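Local coordinates for protein oxidase (Sinorhizobium meliloti, PDB 4FFU) that is of uncertain function but belongs to the MaoC-like family, whose members are built on a hot-dog fold, and may have monoamine oxidase activity, at residues Q36-I47 and H118-I129. Residues are numbered along the deposited sequence; the frame is centred on the assembly and turned at random.
Sequences QGHVRLTSGRTI and HIGDTIRTRVTI
T42 and T125 meet where two antiparallel strands slip out of step, a worked example of a side chain standing in for a backbone carbonyl. T42 N donates to T125 O in the ordinary way, but the returning T125 N is received by the hydroxyl T42 OG1, at 2.9 Å and nearly straight (171°). With chi1 at 69°, OG1 lies between T42's own backbone N and carbonyl carbon, and from there it also donates to S43 O at 2.9 Å. Replacing T42 with a valine would probably leave the T125 N-H without its acceptor and S43 O without this donor, freeing the irregular stretch to shift.

One extra residue on the 36-47 side is absorbed between the L41-R126 and R45-I123 pairs. There G44 lies close against the opposite strand, its CA 3.2 Å from I123 O and 3.5 Å from R124 CG, a spot where any side chain would be tight. Pairing then resumes, and T46 OG1 donates to T122 OG1 at 2.8 Å. I47 CD1, just past the last pair, meets I123 CD1 at 3.9 Å. Toward the far end, the extended R40 chain runs beside V127, whose CG2 lies over one guanidinium face, and V39 CG1 packs against R126 CG at 3.6 Å.

Farther out, I47 and I123 both rest on I90 of helix 84-93, the helix wrapped by the sheet in this hot-dog fold, while R40 NH2 goes on to T95 O and the R126 guanidinium reaches E149. R45 forms a salt bridge with D51 and a hydrogen bond with H58 O of a third subunit, and T46 OG1 also bonds A69 N of a second subunit. The chemistry implies a strand, outermost within its own chain, whose break is bonded through a hydroxyl, with the short pairing beyond the break, at R45 and T46, meeting neighbouring subunits.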
ATOM      1  N   GLN I  36      34.606   3.097 -17.999  1.00 21.97           N
ATOM      2  CA  GLN I  36      34.774   1.747 -17.493  1.00 21.95           C
ATOM      3  C   GLN I  36      35.415   1.779 -16.131  1.00 22.28           C
ATOM      4  O   GLN I  36      36.402   2.496 -15.919  1.00 23.17           O
ATOM      5  CB  GLN I  36      35.650   0.901 -18.411  1.00 23.51           C
ATOM      6  CG  GLN I  36      35.002   0.557 -19.720  1.00 24.50           C
ATOM      7  CD  GLN I  36      35.979  -0.132 -20.643  1.00 25.65           C
ATOM      8  OE1 GLN I  36      36.050   0.192 -21.824  1.00 27.04           O
ATOM      9  NE2 GLN I  36      36.769  -1.055 -20.097  1.00 25.58           N
ATOM     10  N   GLY I  37      34.866   0.984 -15.217  1.00 20.86           N
ATOM     11  CA  GLY I  37      35.430   0.852 -13.894  1.00 21.14           C
ATOM     12  C   GLY I  37      34.838   1.825 -12.898  1.00 20.96           C
ATOM     13  O   GLY I  37      35.102   1.699 -11.709  1.00 21.99           O
ATOM     14  N   HIS I  38      34.036   2.790 -13.359  1.00 20.00           N
ATOM     15  CA  HIS I  38      33.438   3.755 -12.426  1.00 20.88           C
ATOM     16  C   HIS I  38      32.494   2.990 -11.514  1.00 20.03           C
ATOM     17  O   HIS I  38      31.709   2.169 -12.006  1.00 19.24           O
ATOM     18  CB  HIS I  38      32.658   4.850 -13.154  1.00 22.83           C
ATOM     19  CG  HIS I  38      31.944   5.792 -12.230  1.00 25.56           C
ATOM     20  ND1 HIS I  38      30.650   5.577 -11.795  1.00 26.80           N
ATOM     21  CD2 HIS I  38      32.351   6.941 -11.641  1.00 28.51           C
ATOM     22  CE1 HIS I  38      30.290   6.557 -10.983  1.00 28.68           C
ATOM     23  NE2 HIS I  38      31.300   7.404 -10.883  1.00 29.55           N
ATOM     24  N   VAL I  39      32.573   3.250 -10.209  1.00 19.73           N
ATOM     25  CA  VAL I  39      31.755   2.535  -9.220  1.00 19.72           C
ATOM     26  C   VAL I  39      30.933   3.563  -8.439  1.00 19.79           C
ATOM     27  O   VAL I  39      31.471   4.612  -8.046  1.00 19.48           O
ATOM     28  CB  VAL I  39      32.638   1.757  -8.206  1.00 21.24           C
ATOM     29  CG1 VAL I  39      31.784   1.088  -7.126  1.00 21.66           C
ATOM     30  CG2 VAL I  39      33.518   0.732  -8.904  1.00 21.58           C
ATOM     31  N   ARG I  40      29.655   3.262  -8.220  1.00 19.43           N
ATOM     32  CA  ARG I  40      28.837   4.011  -7.248  1.00 20.95           C
ATOM     33  C   ARG I  40      28.147   3.035  -6.290  1.00 20.03           C
ATOM     34  O   ARG I  40      27.894   1.885  -6.646  1.00 19.07           O
ATOM     35  CB  ARG I  40      27.813   4.894  -7.942  1.00 23.07           C
ATOM     36  CG  ARG I  40      26.916   4.169  -8.933  1.00 26.46           C
ATOM     37  CD  ARG I  40      25.690   4.982  -9.316  1.00 31.63           C
ATOM     38  NE  ARG I  40      25.031   4.397 -10.491  1.00 36.68           N
ATOM     39  CZ  ARG I  40      23.717   4.352 -10.699  1.00 41.54           C
ATOM     40  NH1 ARG I  40      23.254   3.786 -11.813  1.00 45.38           N
ATOM     41  NH2 ARG I  40      22.867   4.856  -9.805  1.00 38.50           N
ATOM     42  N   LEU I  41      27.880   3.488  -5.067  1.00 19.57           N
ATOM     43  CA  LEU I  41      27.219   2.639  -4.074  1.00 19.31           C
ATOM     44  C   LEU I  41      26.034   3.416  -3.536  1.00 18.48           C
ATOM     45  O   LEU I  41      26.177   4.598  -3.180  1.00 20.15           O
ATOM     46  CB  LEU I  41      28.195   2.306  -2.937  1.00 21.65           C
ATOM     47  CG  LEU I  41      27.772   1.391  -1.778  1.00 22.65           C
ATOM     48  CD1 LEU I  41      27.449  -0.030  -2.240  1.00 22.58           C
ATOM     49  CD2 LEU I  41      28.863   1.396  -0.703  1.00 24.16           C
ATOM     50  N   THR I  42      24.862   2.788  -3.506  1.00 16.29           N
ATOM     51  CA  THR I  42      23.657   3.461  -3.013  1.00 15.59           C
ATOM     52  C   THR I  42      23.633   3.543  -1.487  1.00 16.35           C
ATOM     53  O   THR I  42      24.416   2.877  -0.786  1.00 16.77           O
ATOM     54  CB  THR I  42      22.368   2.725  -3.444  1.00 14.03           C
ATOM     55  OG1 THR I  42      22.286   1.458  -2.755  1.00 14.06           O
ATOM     56  CG2 THR I  42      22.394   2.475  -4.955  1.00 13.21           C
ATOM     57  N   SER I  43      22.674   4.320  -0.992  1.00 16.02           N
ATOM     58  CA  SER I  43      22.407   4.287   0.437  0.50 16.60           C
ATOM     59  C   SER I  43      21.681   2.971   0.733  1.00 15.40           C
ATOM     60  O   SER I  43      21.315   2.236  -0.180  1.00 14.47           O
ATOM     61  CB  SER I  43      21.619   5.515   0.877  0.50 18.03           C
ATOM     62  OG  SER I  43      20.505   5.692   0.043  0.50 19.23           O
ATOM     63  N   GLY I  44      21.543   2.648   2.015  1.00 14.40           N
ATOM     64  CA  GLY I  44      21.023   1.357   2.441  1.00 13.29           C
ATOM     65  C   GLY I  44      19.541   1.372   2.779  1.00 12.26           C
ATOM     66  O   GLY I  44      18.949   2.422   3.025  1.00 12.55           O
ATOM     67  N   ARG I  45      18.944   0.193   2.749  1.00 11.25           N
ATOM     68  CA  ARG I  45      17.528   0.057   3.082  1.00 10.86           C
ATOM     69  C   ARG I  45      17.333  -1.263   3.797  1.00 10.96           C
ATOM     70  O   ARG I  45      17.680  -2.315   3.266  1.00 11.10           O
ATOM     71  CB  ARG I  45      16.652   0.147   1.821  1.00 10.66           C
ATOM     72  CG  ARG I  45      15.168  -0.098   2.113  1.00 10.15           C
ATOM     73  CD  ARG I  45      14.355   0.237   0.886  1.00 10.43           C
ATOM     74  NE  ARG I  45      12.977  -0.196   1.070  1.00 10.41           N
ATOM     75  CZ  ARG I  45      12.100  -0.241   0.081  1.00 10.16           C
ATOM     76  NH1 ARG I  45      12.475   0.163  -1.137  1.00 11.05           N
ATOM     77  NH2 ARG I  45      10.870  -0.677   0.326  1.00  9.67           N
ATOM     78  N   THR I  46      16.800  -1.211   5.011  1.00 11.42           N
ATOM     79  CA  THR I  46      16.481  -2.427   5.760  1.00 12.00           C
ATOM     80  C   THR I  46      15.214  -3.082   5.197  1.00 12.41           C
ATOM     81  O   THR I  46      14.199  -2.416   5.022  1.00 13.04           O
ATOM     82  CB  THR I  46      16.286  -2.079   7.238  1.00 12.37           C
ATOM     83  OG1 THR I  46      17.518  -1.513   7.710  1.00 12.16           O
ATOM     84  CG2 THR I  46      15.910  -3.340   8.045  1.00 12.88           C
ATOM     85  N   ILE I  47      15.301  -4.377   4.890  1.00 12.33           N
ATOM     86  CA  ILE I  47      14.190  -5.129   4.323  1.00 12.43           C
ATOM     87  C   ILE I  47      13.344  -5.588   5.495  1.00 12.42           C
ATOM     88  O   ILE I  47      13.847  -6.270   6.375  1.00 13.62           O
ATOM     89  CB  ILE I  47      14.696  -6.315   3.473  1.00 12.99           C
ATOM     90  CG1 ILE I  47      15.603  -5.785   2.323  1.00 13.52           C
ATOM     91  CG2 ILE I  47      13.509  -7.137   2.972  1.00 13.58           C
ATOM     92  CD1 ILE I  47      14.927  -4.744   1.428  1.00 13.71           C
ATOM     93  N   HIS I 118      16.764 -12.038   4.567  1.00 13.43           N
ATOM     94  CA  HIS I 118      15.818 -12.253   5.640  1.00 13.96           C
ATOM     95  C   HIS I 118      15.296 -10.946   6.151  1.00 13.33           C
ATOM     96  O   HIS I 118      15.910  -9.911   5.930  1.00 13.12           O
ATOM     97  CB  HIS I 118      16.520 -12.979   6.795  1.00 16.08           C
ATOM     98  CG  HIS I 118      17.120 -14.276   6.375  1.00 18.96           C
ATOM     99  ND1 HIS I 118      18.467 -14.552   6.504  1.00 21.11           N
ATOM    100  CD2 HIS I 118      16.563 -15.358   5.786  1.00 20.20           C
ATOM    101  CE1 HIS I 118      18.709 -15.760   6.020  1.00 22.18           C
ATOM    102  NE2 HIS I 118      17.571 -16.274   5.588  1.00 21.65           N
ATOM    103  N   ILE I 119      14.172 -11.013   6.849  1.00 12.70           N
ATOM    104  CA  ILE I 119      13.617  -9.831   7.534  1.00 12.51           C
ATOM    105  C   ILE I 119      14.683  -9.251   8.446  1.00 13.28           C
ATOM    106  O   ILE I 119      15.308  -9.990   9.230  1.00 14.35           O
ATOM    107  CB  ILE I 119      12.351 -10.201   8.330  1.00 12.50           C
ATOM    108  CG1 ILE I 119      11.203 -10.577   7.353  1.00 12.10           C
ATOM    109  CG2 ILE I 119      11.961  -9.077   9.301  1.00 13.03           C
ATOM    110  CD1 ILE I 119      10.005 -11.249   8.029  1.00 12.43           C
ATOM    111  N   GLY I 120      14.924  -7.943   8.325  1.00 12.98           N
ATOM    112  CA  GLY I 120      15.920  -7.271   9.185  1.00 13.78           C
ATOM    113  C   GLY I 120      17.273  -7.059   8.538  1.00 14.00           C
ATOM    114  O   GLY I 120      18.086  -6.313   9.050  1.00 15.12           O
ATOM    115  N   ASP I 121      17.528  -7.747   7.433  1.00 14.06           N
ATOM    116  CA  ASP I 121      18.732  -7.520   6.630  1.00 14.66           C
ATOM    117  C   ASP I 121      18.669  -6.132   6.012  1.00 14.72           C
ATOM    118  O   ASP I 121      17.580  -5.634   5.665  1.00 15.33           O
ATOM    119  CB  ASP I 121      18.873  -8.583   5.516  1.00 15.00           C
ATOM    120  CG  ASP I 121      19.307  -9.978   6.052  1.00 17.31           C
ATOM    121  OD1 ASP I 121      19.620 -10.114   7.255  1.00 17.62           O
ATOM    122  OD2 ASP I 121      19.300 -10.948   5.247  1.00 18.88           O
ATOM    123  N   THR I 122      19.833  -5.521   5.835  1.00 14.30           N
ATOM    124  CA  THR I 122      19.916  -4.217   5.215  1.00 14.14           C
ATOM    125  C   THR I 122      20.728  -4.374   3.935  1.00 13.63           C
ATOM    126  O   THR I 122      21.785  -4.996   3.951  1.00 14.57           O
ATOM    127  CB  THR I 122      20.566  -3.199   6.181  1.00 14.09           C
ATOM    128  OG1 THR I 122      19.754  -3.103   7.347  1.00 13.86           O
ATOM    129  CG2 THR I 122      20.673  -1.796   5.532  1.00 13.51           C
ATOM    130  N   ILE I 123      20.207  -3.851   2.830  1.00 12.41           N
ATOM    131  CA  ILE I 123      20.882  -3.950   1.537  1.00 12.63           C
ATOM    132  C   ILE I 123      21.296  -2.609   0.936  1.00 12.65           C
ATOM    133  O   ILE I 123      20.653  -1.576   1.185  1.00 12.20           O
ATOM    134  CB  ILE I 123      20.085  -4.772   0.482  1.00 12.31           C
ATOM    135  CG1 ILE I 123      18.713  -4.142   0.196  1.00 12.08           C
ATOM    136  CG2 ILE I 123      19.972  -6.212   0.958  1.00 12.26           C
ATOM    137  CD1 ILE I 123      17.990  -4.671  -1.052  1.00 12.15           C
ATOM    138  N   ARG I 124      22.388  -2.647   0.170  1.00 12.92           N
ATOM    139  CA  ARG I 124      22.857  -1.510  -0.634  1.00 13.32           C
ATOM    140  C   ARG I 124      23.215  -2.079  -1.980  1.00 12.92           C
ATOM    141  O   ARG I 124      23.481  -3.278  -2.105  1.00 13.17           O
ATOM    142  CB  ARG I 124      24.131  -0.906  -0.033  1.00 15.66           C
ATOM    143  CG  ARG I 124      23.950  -0.236   1.316  1.00 19.27           C
ATOM    144  CD  ARG I 124      25.285  -0.194   2.050  1.00 24.14           C
ATOM    145  NE  ARG I 124      25.676  -1.541   2.489  1.00 29.16           N
ATOM    146  CZ  ARG I 124      26.913  -1.929   2.808  1.00 30.91           C
ATOM    147  NH1 ARG I 124      27.936  -1.076   2.739  1.00 32.27           N
ATOM    148  NH2 ARG I 124      27.126  -3.187   3.192  1.00 29.36           N
ATOM    149  N   THR I 125      23.212  -1.239  -3.009  1.00 12.98           N
ATOM    150  CA  THR I 125      23.564  -1.730  -4.345  1.00 12.77           C
ATOM    151  C   THR I 125      24.821  -1.042  -4.837  1.00 12.88           C
ATOM    152  O   THR I 125      24.934   0.180  -4.764  1.00 12.65           O
ATOM    153  CB  THR I 125      22.431  -1.532  -5.352  1.00 13.56           C
ATOM    154  OG1 THR I 125      21.267  -2.222  -4.859  1.00 14.48           O
ATOM    155  CG2 THR I 125      22.822  -2.141  -6.719  1.00 13.34           C
ATOM    156  N   ARG I 126      25.776  -1.849  -5.299  1.00 13.30           N
ATOM    157  CA  ARG I 126      26.982  -1.313  -5.928  1.00 14.61           C
ATOM    158  C   ARG I 126      26.817  -1.409  -7.436  1.00 14.96           C
ATOM    159  O   ARG I 126      26.433  -2.467  -7.955  1.00 15.33           O
ATOM    160  CB  ARG I 126      28.227  -2.110  -5.487  1.00 16.75           C
ATOM    161  CG  ARG I 126      29.537  -1.528  -6.024  1.00 19.73           C
ATOM    162  CD  ARG I 126      30.732  -2.102  -5.272  1.00 24.82           C
ATOM    163  NE  ARG I 126      30.745  -3.548  -5.464  1.00 31.03           N
ATOM    164  CZ  ARG I 126      31.067  -4.431  -4.528  1.00 36.87           C
ATOM    165  NH1 ARG I 126      31.402  -4.016  -3.315  1.00 38.35           N
ATOM    166  NH2 ARG I 126      31.034  -5.734  -4.806  1.00 40.05           N
ATOM    167  N   VAL I 127      27.096  -0.318  -8.147  1.00 14.64           N
ATOM    168  CA  VAL I 127      26.913  -0.331  -9.600  1.00 14.66           C
ATOM    169  C   VAL I 127      28.251  -0.000 -10.242  1.00 15.32           C
ATOM    170  O   VAL I 127      28.818   1.030  -9.929  1.00 15.47           O
ATOM    171  CB  VAL I 127      25.846   0.686 -10.065  1.00 14.83           C
ATOM    172  CG1 VAL I 127      25.703   0.625 -11.575  1.00 15.19           C
ATOM    173  CG2 VAL I 127      24.491   0.366  -9.424  1.00 14.98           C
ATOM    174  N   THR I 128      28.753  -0.891 -11.104  1.00 15.44           N
ATOM    175  CA  THR I 128      30.074  -0.714 -11.714  1.00 16.33           C
ATOM    176  C   THR I 128      29.900  -0.695 -13.228  1.00 16.75           C
ATOM    177  O   THR I 128      29.226  -1.573 -13.778  1.00 16.77           O
ATOM    178  CB  THR I 128      31.036  -1.872 -11.338  1.00 17.22           C
ATOM    179  OG1 THR I 128      31.144  -1.979  -9.911  1.00 17.92           O
ATOM    180  CG2 THR I 128      32.479  -1.629 -11.920  1.00 17.83           C
ATOM    181  N   ILE I 129      30.509   0.279 -13.910  1.00 16.85           N
ATOM    182  CA  ILE I 129      30.485   0.283 -15.372  1.00 17.32           C
ATOM    183  C   ILE I 129      31.440  -0.816 -15.824  1.00 17.58           C
ATOM    184  O   ILE I 129      32.640  -0.774 -15.525  1.00 18.51           O
ATOM    185  CB  ILE I 129      30.860   1.656 -16.005  1.00 18.24           C
ATOM    186  CG1 ILE I 129      30.025   2.809 -15.424  1.00 18.36           C
ATOM    187  CG2 ILE I 129      30.753   1.598 -17.526  1.00 18.42           C
ATOM    188  CD1 ILE I 129      28.528   2.648 -15.493  1.00 17.94           C
TER
HETATM  189  O   HOH W   1      28.747   3.337 -11.726  1.00 23.00           O